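Local coordinates for lambda phage protein with carbohydrate-binding module (Shewanella oneidensis, PDB 2A5Z) that is of unknown function but binds magnesium and, through a jelly-roll fold with a carbohydrate-binding module, may recognise carbohydrates, at residues A110-E115 against F251-S256; S140-I143 against I147-R150; G162-A167 against D195-T200; C187-L192 against A226-K231. One frame throughout, in Å; residues are numbered along the deposited sequence.

How the interactions relate
Followed from the N terminus, the chain first lays down residues 110-115, whose partner 251-256 arrives only near the end, so interaction 1 encloses the other three. Interaction 2 opens and closes at once, 140-143 meeting 147-150 across a short loop. Next comes 162-167, then 187-192. Interaction 3 closes when 195-200 reaches back to 162-167, and interaction 4 closes later, at 226-231, so these two cross. Interactions 3 and 4 join the six-stranded antiparallel sheet to the larger one, within which interaction 2 lies; interaction 1 packs the loop connecting the two sheets against strand 245-254. Together they illustrate how a jelly-roll is tied by contacts of very different span.

Interaction 1. Residues A110-E115 against F251-S256; sequences AIFPKE and FKAKVS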
loop_
_atom_site.group_PDB
_atom_site.type_symbol
_atom_site.label_atom_id
_atom_site.label_comp_id
_atom_site.label_asym_id
_atom_site.label_seq_id
_atom_site.Cartn_x
_atom_site.Cartn_y
_atom_site.Cartn_z
ATOM N N ALA C 110 -11.121 12.433 -12.284
ATOM C CA ALA C 110 -12.388 12.778 -11.615
ATOM C C ALA C 110 -12.202 13.416 -10.242
ATOM O O ALA C 110 -12.993 14.261 -9.826
ATOM C CB ALA C 110 -13.292 11.546 -11.503
ATOM N N ILE C 111 -11.145 13.003 -9.550
ATOM C CA ILE C 111 -10.869 13.487 -8.203
ATOM C C ILE C 111 -10.048 14.779 -8.197
ATOM O O ILE C 111 -9.825 15.375 -7.145
ATOM C CB ILE C 111 -10.182 12.389 -7.333
ATOM C CG1 ILE C 111 -8.824 11.996 -7.918
ATOM C CG2 ILE C 111 -11.111 11.165 -7.172
ATOM C CD1 ILE C 111 -7.940 11.211 -6.960
ATOM N N PHE C 112 -9.582 15.195 -9.374
ATOM C CA PHE C 112 -8.823 16.439 -9.506
ATOM C C PHE C 112 -9.532 17.357 -10.512
ATOM O O PHE C 112 -9.075 17.521 -11.643
ATOM C CB PHE C 112 -7.369 16.172 -9.935
ATOM C CG PHE C 112 -6.583 15.311 -8.967
ATOM C CD1 PHE C 112 -6.386 15.714 -7.645
ATOM C CD2 PHE C 112 -6.030 14.102 -9.387
ATOM C CE1 PHE C 112 -5.664 14.918 -6.748
ATOM C CE2 PHE C 112 -5.298 13.308 -8.507
ATOM C CZ PHE C 112 -5.114 13.711 -7.185
ATOM N N PRO C 113 -10.669 17.949 -10.109
ATOM C CA PRO C 113 -11.320 18.882 -11.017
ATOM C C PRO C 113 -10.457 20.148 -11.142
ATOM O O PRO C 113 -9.534 20.343 -10.337
ATOM C CB PRO C 113 -12.656 19.168 -10.325
ATOM C CG PRO C 113 -12.394 18.928 -8.888
ATOM C CD PRO C 113 -11.388 17.822 -8.827
ATOM N N LYS C 114 -10.744 20.989 -12.133
ATOM C CA LYS C 114 -9.909 22.177 -12.412
ATOM C C LYS C 114 -9.603 23.053 -11.192
ATOM O O LYS C 114 -8.492 23.581 -11.055
ATOM C CB LYS C 114 -10.480 23.014 -13.570
ATOM C CG LYS C 114 -11.860 23.610 -13.361
ATOM C CD LYS C 114 -12.312 24.327 -14.624
ATOM C CE LYS C 114 -13.627 25.055 -14.435
ATOM N NZ LYS C 114 -14.787 24.121 -14.578
ATOM N N GLU C 115 -10.573 23.185 -10.293
ATOM C CA GLU C 115 -10.391 24.009 -9.098
ATOM C C GLU C 115 -9.415 23.403 -8.063
ATOM O O GLU C 115 -8.999 24.086 -7.127
ATOM C CB GLU C 115 -11.748 24.345 -8.456
ATOM C CG GLU C 115 -12.467 23.153 -7.853
ATOM C CD GLU C 115 -13.428 22.443 -8.818
ATOM O OE1 GLU C 115 -14.158 21.546 -8.327
ATOM O OE2 GLU C 115 -13.476 22.775 -10.031
ATOM N N PHE C 251 2.122 13.913 -6.574
ATOM C CA PHE C 251 0.816 14.544 -6.819
ATOM C C PHE C 251 0.450 15.448 -5.641
ATOM O O PHE C 251 0.485 15.004 -4.488
ATOM C CB PHE C 251 -0.288 13.484 -6.959
ATOM C CG PHE C 251 -0.220 12.687 -8.231
ATOM C CD1 PHE C 251 -1.046 12.996 -9.299
ATOM C CD2 PHE C 251 0.661 11.619 -8.354
ATOM C CE1 PHE C 251 -0.991 12.253 -10.486
ATOM C CE2 PHE C 251 0.734 10.869 -9.536
ATOM C CZ PHE C 251 -0.089 11.193 -10.601
ATOM N N LYS C 252 0.087 16.697 -5.925
ATOM C CA LYS C 252 -0.509 17.574 -4.898
ATOM C C LYS C 252 -1.633 18.467 -5.414
ATOM O O LYS C 252 -1.519 19.073 -6.481
ATOM C CB LYS C 252 0.536 18.405 -4.140
ATOM C CG LYS C 252 1.623 19.011 -4.964
ATOM C CD LYS C 252 2.665 19.683 -4.047
ATOM C CE LYS C 252 3.744 20.355 -4.876
ATOM N NZ LYS C 252 4.708 21.167 -4.058
ATOM N N ALA C 253 -2.705 18.545 -4.631
ATOM C CA ALA C 253 -3.916 19.257 -5.034
ATOM C C ALA C 253 -4.665 19.814 -3.829
ATOM O O ALA C 253 -4.443 19.379 -2.695
ATOM C CB ALA C 253 -4.817 18.329 -5.818
ATOM N N LYS C 254 -5.553 20.774 -4.082
ATOM C CA LYS C 254 -6.481 21.258 -3.068
ATOM C C LYS C 254 -7.810 20.541 -3.268
ATOM O O LYS C 254 -8.305 20.468 -4.391
ATOM C CB LYS C 254 -6.670 22.771 -3.194
ATOM C CG LYS C 254 -5.404 23.571 -2.924
ATOM C CD LYS C 254 -5.690 25.068 -2.770
ATOM C CE LYS C 254 -5.186 25.890 -3.966
ATOM N NZ LYS C 254 -5.234 27.354 -3.628
ATOM N N VAL C 255 -8.383 19.997 -2.194
ATOM C CA VAL C 255 -9.633 19.236 -2.307
ATOM C C VAL C 255 -10.681 19.703 -1.304
ATOM O O VAL C 255 -10.353 20.323 -0.305
ATOM C CB VAL C 255 -9.421 17.697 -2.153
ATOM C CG1 VAL C 255 -8.523 17.139 -3.280
ATOM C CG2 VAL C 255 -8.875 17.342 -0.768
ATOM N N SER C 256 -11.941 19.395 -1.595
ATOM C CA SER C 256 -13.039 19.624 -0.669
ATOM C C SER C 256 -13.359 18.284 -0.036
ATOM O O SER C 256 -13.880 17.379 -0.695
ATOM C CB SER C 256 -14.256 20.195 -1.406
ATOM O OG SER C 256 -13.955 21.459 -1.978
#
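Ala253 and Phe112 make the tight part of this contact: the methyl CB of Ala253 lies 3.6 Å from both CD1 and CE1 of the Phe112 ring, meeting it obliquely. Two residues earlier on the same strand, Phe251 comes in more loosely, its CD1 4.3 Å from Phe112 CE2. The ring reaches this place because Phe112 CG stands anti to the carbonyl carbon (chi1 -60°), which brings the end of the ring close to Ala253 and Phe251. One of its faces is backed by its own neighbour, with Ile111 CG1 3.7 Å above the ring plane and shifted toward the rim. No hydrogen bond crosses the contact, and the ring is further enclosed by Met107, Leu118 and an edge-to-face partner, Phe49.

Toward the C-terminal end the fit slackens. Val255 CG1 comes no nearer than 4.4 Å to Ile111 O, and Lys254 and Glu115 are exposed, the amine of Lys254 having a long, weak ion pair with Glu117. Ile111 also packs on Met56 of a second subunit, and its side chain lies about 8 Å from a bound magnesium ion. The arrangement is that of a sandwich core: the loop between strands 102-107 and 119-125 passes from one sheet to the other and buries an aromatic ring against strand 245-254, in the core of the jelly-roll.

Interaction 2. Residues S140-I143 against I147-R150; sequences STSI and ISDR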
loop_
_atom_site.group_PDB
_atom_site.type_symbol
_atom_site.label_atom_id
_atom_site.label_comp_id
_atom_site.label_asym_id
_atom_site.label_seq_id
_atom_site.Cartn_x
_atom_site.Cartn_y
_atom_site.Cartn_z
ATOM N N SER C 140 -2.182 14.532 -18.896
ATOM C CA SER C 140 -3.324 13.646 -19.088
ATOM C C SER C 140 -3.133 12.790 -20.331
ATOM O O SER C 140 -2.432 13.180 -21.270
ATOM C CB SER C 140 -4.624 14.440 -19.183
ATOM O OG SER C 140 -4.615 15.327 -20.289
ATOM N N THR C 141 -3.755 11.617 -20.332
ATOM C CA THR C 141 -3.550 10.652 -21.407
ATOM C C THR C 141 -4.618 9.563 -21.418
ATOM O O THR C 141 -5.190 9.220 -20.375
ATOM C CB THR C 141 -2.117 10.016 -21.351
ATOM O OG1 THR C 141 -1.938 9.115 -22.452
ATOM C CG2 THR C 141 -1.869 9.278 -20.033
ATOM N N SER C 142 -4.907 9.046 -22.612
ATOM C CA SER C 142 -5.645 7.800 -22.733
ATOM C C SER C 142 -4.864 6.753 -21.950
ATOM O O SER C 142 -3.629 6.744 -21.963
ATOM C CB SER C 142 -5.728 7.340 -24.197
ATOM O OG SER C 142 -5.993 8.415 -25.073
ATOM N N ILE C 143 -5.596 5.877 -21.279
ATOM C CA ILE C 143 -5.014 4.763 -20.543
ATOM C C ILE C 143 -4.513 3.645 -21.484
ATOM O O ILE C 143 -4.923 3.561 -22.649
ATOM C CB ILE C 143 -6.057 4.222 -19.513
ATOM C CG1 ILE C 143 -5.391 3.830 -18.196
ATOM C CG2 ILE C 143 -6.954 3.120 -20.115
ATOM C CD1 ILE C 143 -6.355 3.792 -17.007
ATOM N N ILE C 147 -3.688 5.719 -27.644
ATOM C CA ILE C 147 -2.675 6.659 -28.131
ATOM C C ILE C 147 -3.302 7.921 -28.776
ATOM O O ILE C 147 -2.602 8.760 -29.365
ATOM C CB ILE C 147 -1.705 5.922 -29.099
ATOM C CG1 ILE C 147 -0.450 6.751 -29.377
ATOM C CG2 ILE C 147 -2.434 5.482 -30.373
ATOM C CD1 ILE C 147 0.752 5.900 -29.792
ATOM N N SER C 148 -4.615 8.057 -28.616
ATOM C CA SER C 148 -5.404 9.055 -29.334
ATOM C C SER C 148 -5.524 10.405 -28.626
ATOM O O SER C 148 -5.821 11.414 -29.268
ATOM C CB SER C 148 -6.804 8.504 -29.587
ATOM O OG SER C 148 -7.410 8.210 -28.349
ATOM N N ASP C 149 -5.315 10.421 -27.311
ATOM C CA ASP C 149 -5.511 11.638 -26.513
ATOM C C ASP C 149 -4.413 11.853 -25.475
ATOM O O ASP C 149 -4.027 10.927 -24.763
ATOM C CB ASP C 149 -6.869 11.596 -25.802
ATOM C CG ASP C 149 -8.034 11.543 -26.768
ATOM O OD1 ASP C 149 -8.429 12.612 -27.276
ATOM O OD2 ASP C 149 -8.562 10.431 -27.010
ATOM N N ARG C 150 -3.926 13.087 -25.394
ATOM C CA ARG C 150 -2.933 13.473 -24.397
ATOM C C ARG C 150 -2.792 14.996 -24.326
ATOM O O ARG C 150 -3.124 15.717 -25.279
ATOM C CB ARG C 150 -1.571 12.822 -24.679
ATOM C CG ARG C 150 -1.031 13.107 -26.067
ATOM C CD ARG C 150 0.136 12.211 -26.416
ATOM N NE ARG C 150 0.430 12.265 -27.844
ATOM C CZ ARG C 150 -0.172 11.511 -28.760
ATOM N NH1 ARG C 150 0.154 11.629 -30.040
ATOM N NH2 ARG C 150 -1.102 10.643 -28.399
HETATM O O HOH W 1 -8.775 8.693 -24.923
#
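Ser142 and Asp149 hold the two segments together through a nearly straight backbone bond, Ser142 N to Asp149 O at 3.0 Å and 164° at the hydrogen. The same carbonyl oxygen is approached by Thr141 CA at 3.4 Å, a CA-H...O contact, while Arg150 CA makes a second one to Ser140 O at 3.2 Å. Both come from the CA atoms of an antiparallel non-hydrogen-bonded pair, Thr141 CA and Arg150 CA being 4.2 Å apart.

The side chains form the next layer. A water sits 2.8 Å from Ser142 OG and donates to Asp149 OD2, and so links the two across the strand end. That carboxylate oxygen is also met by Ser148 OG at 2.8 Å, which comes from above the carboxylate plane, so two donors grip it. The other oxygen, OD1, accepts from the backbone N of Ala167. Arg150, extended from CG to NE, leads its end away from 140-143, and NH2 donates to Ile147 O at 2.6 Å; the oxygen lies in the guanidinium plane, while NH2 sits above the plane of the carbonyl.

Further out, Ser142 O accepts from both Thr141 OG1 and Lys231 NZ, and Ser140 OG pairs with Phe219 O. The whole is a beta hairpin, strands 140-142 and 150-151 joined by a loop braced by Ser148, Asp149 and Arg150.

Interaction 3. Residues G162-A167 against D195-T200; sequences GGIVKA and DRFKVT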
loop_
_atom_site.group_PDB
_atom_site.type_symbol
_atom_site.label_atom_id
_atom_site.label_comp_id
_atom_site.label_asym_id
_atom_site.label_seq_id
_atom_site.Cartn_x
_atom_site.Cartn_y
_atom_site.Cartn_z
ATOM N N GLY C 162 5.312 21.122 -25.250
ATOM C CA GLY C 162 3.969 21.202 -24.710
ATOM C C GLY C 162 2.999 21.039 -25.864
ATOM O O GLY C 162 3.276 21.468 -26.989
ATOM N N GLY C 163 1.868 20.400 -25.596
ATOM C CA GLY C 163 0.887 20.177 -26.642
ATOM C C GLY C 163 -0.386 19.506 -26.185
ATOM O O GLY C 163 -0.482 19.033 -25.062
ATOM N N ILE C 164 -1.371 19.502 -27.076
ATOM C CA ILE C 164 -2.620 18.797 -26.882
ATOM C C ILE C 164 -2.861 17.956 -28.123
ATOM O O ILE C 164 -2.661 18.427 -29.244
ATOM C CB ILE C 164 -3.794 19.768 -26.630
ATOM C CG1 ILE C 164 -3.500 20.640 -25.409
ATOM C CG2 ILE C 164 -5.120 18.997 -26.435
ATOM C CD1 ILE C 164 -4.494 21.751 -25.174
ATOM N N VAL C 165 -3.234 16.696 -27.898
ATOM C CA VAL C 165 -3.630 15.769 -28.948
ATOM C C VAL C 165 -5.016 15.250 -28.574
ATOM O O VAL C 165 -5.231 14.768 -27.457
ATOM C CB VAL C 165 -2.626 14.587 -29.110
ATOM C CG1 VAL C 165 -3.191 13.495 -30.032
ATOM C CG2 VAL C 165 -1.279 15.081 -29.636
ATOM N N LYS C 166 -5.954 15.383 -29.507
ATOM C CA LYS C 166 -7.323 14.927 -29.304
ATOM C C LYS C 166 -7.790 14.167 -30.523
ATOM O O LYS C 166 -7.659 14.649 -31.646
ATOM C CB LYS C 166 -8.244 16.109 -29.031
ATOM C CG LYS C 166 -8.113 16.652 -27.622
ATOM C CD LYS C 166 -8.917 17.917 -27.472
ATOM C CE LYS C 166 -9.079 18.265 -26.016
ATOM N NZ LYS C 166 -10.235 19.189 -25.883
ATOM N N ALA C 167 -8.327 12.970 -30.298
ATOM C CA ALA C 167 -8.705 12.070 -31.387
ATOM C C ALA C 167 -7.582 11.951 -32.423
ATOM O O ALA C 167 -7.829 11.957 -33.630
ATOM C CB ALA C 167 -10.012 12.520 -32.040
ATOM N N ASP C 195 -8.869 24.919 -16.394
ATOM C CA ASP C 195 -8.546 23.597 -16.962
ATOM C C ASP C 195 -7.514 23.645 -18.086
ATOM O O ASP C 195 -7.258 22.641 -18.748
ATOM C CB ASP C 195 -9.796 22.784 -17.363
ATOM C CG ASP C 195 -9.692 21.300 -16.960
ATOM O OD1 ASP C 195 -8.869 20.951 -16.081
ATOM O OD2 ASP C 195 -10.457 20.475 -17.512
ATOM N N ARG C 196 -6.915 24.814 -18.289
ATOM C CA ARG C 196 -5.710 24.912 -19.087
ATOM C C ARG C 196 -4.583 24.337 -18.244
ATOM O O ARG C 196 -4.797 23.981 -17.084
ATOM C CB ARG C 196 -5.415 26.363 -19.462
ATOM C CG ARG C 196 -6.448 27.002 -20.384
ATOM C CD ARG C 196 -5.984 28.373 -20.888
ATOM N NE ARG C 196 -5.735 29.324 -19.807
ATOM C CZ ARG C 196 -4.589 29.972 -19.606
ATOM N NH1 ARG C 196 -3.549 29.805 -20.421
ATOM N NH2 ARG C 196 -4.488 30.814 -18.593
ATOM N N PHE C 197 -3.391 24.232 -18.821
ATOM C CA PHE C 197 -2.239 23.701 -18.099
ATOM C C PHE C 197 -0.957 24.454 -18.426
ATOM O O PHE C 197 -0.832 25.089 -19.481
ATOM C CB PHE C 197 -2.059 22.206 -18.384
ATOM C CG PHE C 197 -1.628 21.897 -19.798
ATOM C CD1 PHE C 197 -0.284 21.919 -20.156
ATOM C CD2 PHE C 197 -2.570 21.585 -20.776
ATOM C CE1 PHE C 197 0.115 21.642 -21.455
ATOM C CE2 PHE C 197 -2.170 21.296 -22.074
ATOM C CZ PHE C 197 -0.827 21.328 -22.412
ATOM N N LYS C 198 -0.010 24.374 -17.502
ATOM C CA LYS C 198 1.345 24.826 -17.736
ATOM C C LYS C 198 2.280 23.667 -17.445
ATOM O O LYS C 198 2.129 22.989 -16.422
ATOM C CB LYS C 198 1.674 26.030 -16.846
ATOM C CG LYS C 198 3.099 26.560 -17.000
ATOM C CD LYS C 198 3.266 27.915 -16.338
ATOM C CE LYS C 198 4.574 28.553 -16.792
ATOM N NZ LYS C 198 4.612 30.024 -16.549
ATOM N N VAL C 199 3.213 23.410 -18.360
ATOM C CA VAL C 199 4.285 22.437 -18.116
ATOM C C VAL C 199 5.638 23.128 -18.106
ATOM O O VAL C 199 5.891 24.037 -18.903
ATOM C CB VAL C 199 4.326 21.249 -19.133
ATOM C CG1 VAL C 199 3.212 20.251 -18.841
ATOM C CG2 VAL C 199 4.268 21.741 -20.573
ATOM N N THR C 200 6.498 22.693 -17.193
ATOM C CA THR C 200 7.849 23.228 -17.107
ATOM C C THR C 200 8.836 22.085 -17.013
ATOM O O THR C 200 8.679 21.190 -16.174
ATOM C CB THR C 200 8.010 24.173 -15.904
ATOM O OG1 THR C 200 7.013 25.193 -15.978
ATOM C CG2 THR C 200 9.389 24.827 -15.901
#
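Phe197 and Val199 are the residues of 195-200 that meet 162-167, on which they find Ile164 and two glycines. The segment starts at a polar corner, where Asp195 forms a salt bridge with Arg220 and Arg196 forms one with Asp194. Phe197 then turns inward. Its CG lies between the backbone N and the carbonyl carbon (chi1 69°), a setting that directs the ring at the opposing strand. There Ile164 CG1 approaches the ring edge, in the ring plane, 3.6 Å from Phe197 CE2, and Ile164 CD1 follows at 3.9 Å from the same carbon. The two side chains slide past each other in opposite directions. At the far end of the ring, CZ lies 3.5 Å from Gly163 O, an oblique approach.

Lys198 breaks the inward run by pointing to solvent, in the usual alternation of a strand. Val199 faces inward again, and its CG2 packs directly on the backbone, 4.2 Å from Gly162 CA, glycine having no side chain in the way. Thr200 points to the same face as Lys198 but is buried, against Gln208 and Ser211.

The contact is wholly one of packing, without a hydrogen bond between the segments, and the strand axes come within 8.3 Å at 134°. Strand 197-203 lies between 184-191, whose Phe189 ring meets that of Phe197 with planes about 15° apart, and 208-213, whose Tyr210 OH bonds to Gly162 N. Strand 159-166 belongs to the other sheet, with 150-151 and 153-156 on one side and 169-178 on the other.

Interaction 4. Residues C187-L192 against A226-K231; sequences CKFKML and AHIGFK
Just before Ile228, which meets Phe189 and Met191 across the contact, His227 ND1 donates to Ala226 O at 2.7 Å and 154°, with the oxygen close to the plane of the imidazole ring. The other ring nitrogen, NE2, bonds to Ser69 OG, so both are engaged, and His58 of a second subunit meets the ring edge-to-face. This is the interior of the jelly-roll: strand 184-191 of the six-stranded sheet faces strand 226-228 of the other sheet, and buried apolar side chains fill the space between.

Ile228 projects from its strand opposite to His227, into the core. Its CG1 is anti to the backbone N (chi1 -175°), which extends CD1 toward strand 184-191. There it meets Phe189, the two side chains crossing at about a right angle. Met191, present as selenomethionine, comes from two residues further along; its chain bends at the last torsion (chi3 -66°) and brings CE to 4.2 Å from Ile228 CD1. Gly229 then turns the chain a corner, and residues 230-231 leave on another strand. The methyl CD1 of Ile228 thus rests 3.7 Å from Phe189 CE2 and 4.1 Å from CZ of the same ring.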
loop_
_atom_site.group_PDB
_atom_site.type_symbol
_atom_site.label_atom_id
_atom_site.label_comp_id
_atom_site.label_asym_id
_atom_site.label_seq_id
_atom_site.Cartn_x
_atom_site.Cartn_y
_atom_site.Cartn_z
ATOM N N CYS C 187 10.030 17.442 -14.633
ATOM C CA CYS C 187 8.901 18.133 -15.239
ATOM C C CYS C 187 7.799 18.366 -14.211
ATOM O O CYS C 187 7.401 17.445 -13.484
ATOM C CB CYS C 187 8.344 17.373 -16.450
ATOM S SG CYS C 187 6.816 18.098 -17.139
ATOM N N LYS C 188 7.327 19.608 -14.155
ATOM C CA LYS C 188 6.140 19.949 -13.395
ATOM C C LYS C 188 4.981 20.278 -14.341
ATOM O O LYS C 188 5.119 21.080 -15.270
ATOM C CB LYS C 188 6.427 21.105 -12.434
ATOM C CG LYS C 188 5.242 21.511 -11.559
ATOM C CD LYS C 188 5.704 22.184 -10.273
ATOM C CE LYS C 188 6.508 23.444 -10.527
ATOM N NZ LYS C 188 6.553 24.266 -9.294
ATOM N N PHE C 189 3.854 19.617 -14.108
ATOM C CA PHE C 189 2.620 19.876 -14.824
ATOM C C PHE C 189 1.690 20.596 -13.829
ATOM O O PHE C 189 1.534 20.160 -12.693
ATOM C CB PHE C 189 2.033 18.550 -15.341
ATOM C CG PHE C 189 0.651 18.673 -15.945
ATOM C CD1 PHE C 189 0.475 18.616 -17.320
ATOM C CD2 PHE C 189 -0.476 18.829 -15.130
ATOM C CE1 PHE C 189 -0.799 18.719 -17.886
ATOM C CE2 PHE C 189 -1.752 18.946 -15.678
ATOM C CZ PHE C 189 -1.916 18.888 -17.056
ATOM N N LYS C 190 1.111 21.720 -14.243
ATOM C CA LYS C 190 0.267 22.517 -13.347
ATOM C C LYS C 190 -1.118 22.745 -13.952
ATOM O O LYS C 190 -1.250 23.349 -15.014
ATOM C CB LYS C 190 0.957 23.847 -12.993
ATOM C CG LYS C 190 0.180 24.774 -12.035
ATOM C CD LYS C 190 -0.157 24.096 -10.712
ATOM C CE LYS C 190 -0.467 25.121 -9.633
ATOM N NZ LYS C 190 -1.175 24.437 -8.523
HETATM N N MSE C 191 -2.139 22.235 -13.271
HETATM C CA MSE C 191 -3.541 22.414 -13.659
HETATM C C MSE C 191 -3.976 23.824 -13.283
HETATM O O MSE C 191 -3.811 24.249 -12.142
HETATM C CB MSE C 191 -4.401 21.366 -12.939
HETATM C CG MSE C 191 -5.910 21.386 -13.216
HETATM SE SE MSE C 191 -6.816 20.030 -12.389
HETATM C CE MSE C 191 -6.162 18.586 -13.230
ATOM N N LEU C 192 -4.520 24.552 -14.250
ATOM C CA LEU C 192 -4.965 25.919 -14.019
ATOM C C LEU C 192 -6.468 25.900 -13.740
ATOM O O LEU C 192 -7.153 24.929 -14.080
ATOM C CB LEU C 192 -4.594 26.821 -15.209
ATOM C CG LEU C 192 -3.112 26.813 -15.642
ATOM C CD1 LEU C 192 -2.888 27.685 -16.880
ATOM C CD2 LEU C 192 -2.157 27.251 -14.541
ATOM N N ALA C 226 -9.057 7.317 -18.956
ATOM C CA ALA C 226 -7.919 8.226 -18.892
ATOM C C ALA C 226 -7.246 8.185 -17.517
ATOM O O ALA C 226 -7.812 7.665 -16.560
ATOM C CB ALA C 226 -8.355 9.642 -19.241
ATOM N N HIS C 227 -6.022 8.711 -17.449
ATOM C CA HIS C 227 -5.312 8.940 -16.196
ATOM C C HIS C 227 -4.479 10.204 -16.359
ATOM O O HIS C 227 -4.262 10.657 -17.486
ATOM C CB HIS C 227 -4.386 7.763 -15.873
ATOM C CG HIS C 227 -4.903 6.840 -14.813
ATOM N ND1 HIS C 227 -6.191 6.347 -14.808
ATOM C CD2 HIS C 227 -4.287 6.289 -13.738
ATOM C CE1 HIS C 227 -6.350 5.543 -13.771
ATOM N NE2 HIS C 227 -5.212 5.494 -13.104
ATOM N N ILE C 228 -4.025 10.770 -15.244
ATOM C CA ILE C 228 -3.101 11.910 -15.266
ATOM C C ILE C 228 -1.808 11.565 -14.507
ATOM O O ILE C 228 -1.856 11.024 -13.405
ATOM C CB ILE C 228 -3.787 13.249 -14.777
ATOM C CG1 ILE C 228 -2.840 14.453 -14.926
ATOM C CG2 ILE C 228 -4.400 13.119 -13.350
ATOM C CD1 ILE C 228 -3.558 15.807 -14.984
ATOM N N GLY C 229 -0.658 11.832 -15.127
ATOM C CA GLY C 229 0.626 11.499 -14.523
ATOM C C GLY C 229 1.742 11.319 -15.540
ATOM O O GLY C 229 2.001 12.206 -16.353
ATOM N N PHE C 230 2.394 10.161 -15.491
ATOM C CA PHE C 230 3.500 9.823 -16.385
ATOM C C PHE C 230 3.141 8.583 -17.187
ATOM O O PHE C 230 2.693 7.581 -16.622
ATOM C CB PHE C 230 4.776 9.569 -15.561
ATOM C CG PHE C 230 5.892 8.877 -16.320
ATOM C CD1 PHE C 230 6.801 9.609 -17.074
ATOM C CD2 PHE C 230 6.042 7.488 -16.256
ATOM C CE1 PHE C 230 7.842 8.970 -17.765
ATOM C CE2 PHE C 230 7.091 6.839 -16.946
ATOM C CZ PHE C 230 7.989 7.591 -17.697
ATOM N N LYS C 231 3.333 8.652 -18.501
ATOM C CA LYS C 231 3.143 7.488 -19.351
ATOM C C LYS C 231 4.241 7.437 -20.404
ATOM O O LYS C 231 4.481 8.423 -21.097
ATOM C CB LYS C 231 1.766 7.521 -20.026
ATOM C CG LYS C 231 1.415 6.242 -20.787
ATOM C CD LYS C 231 0.085 6.370 -21.507
ATOM C CE LYS C 231 -0.224 5.103 -22.271
ATOM N NZ LYS C 231 -1.313 5.277 -23.266
#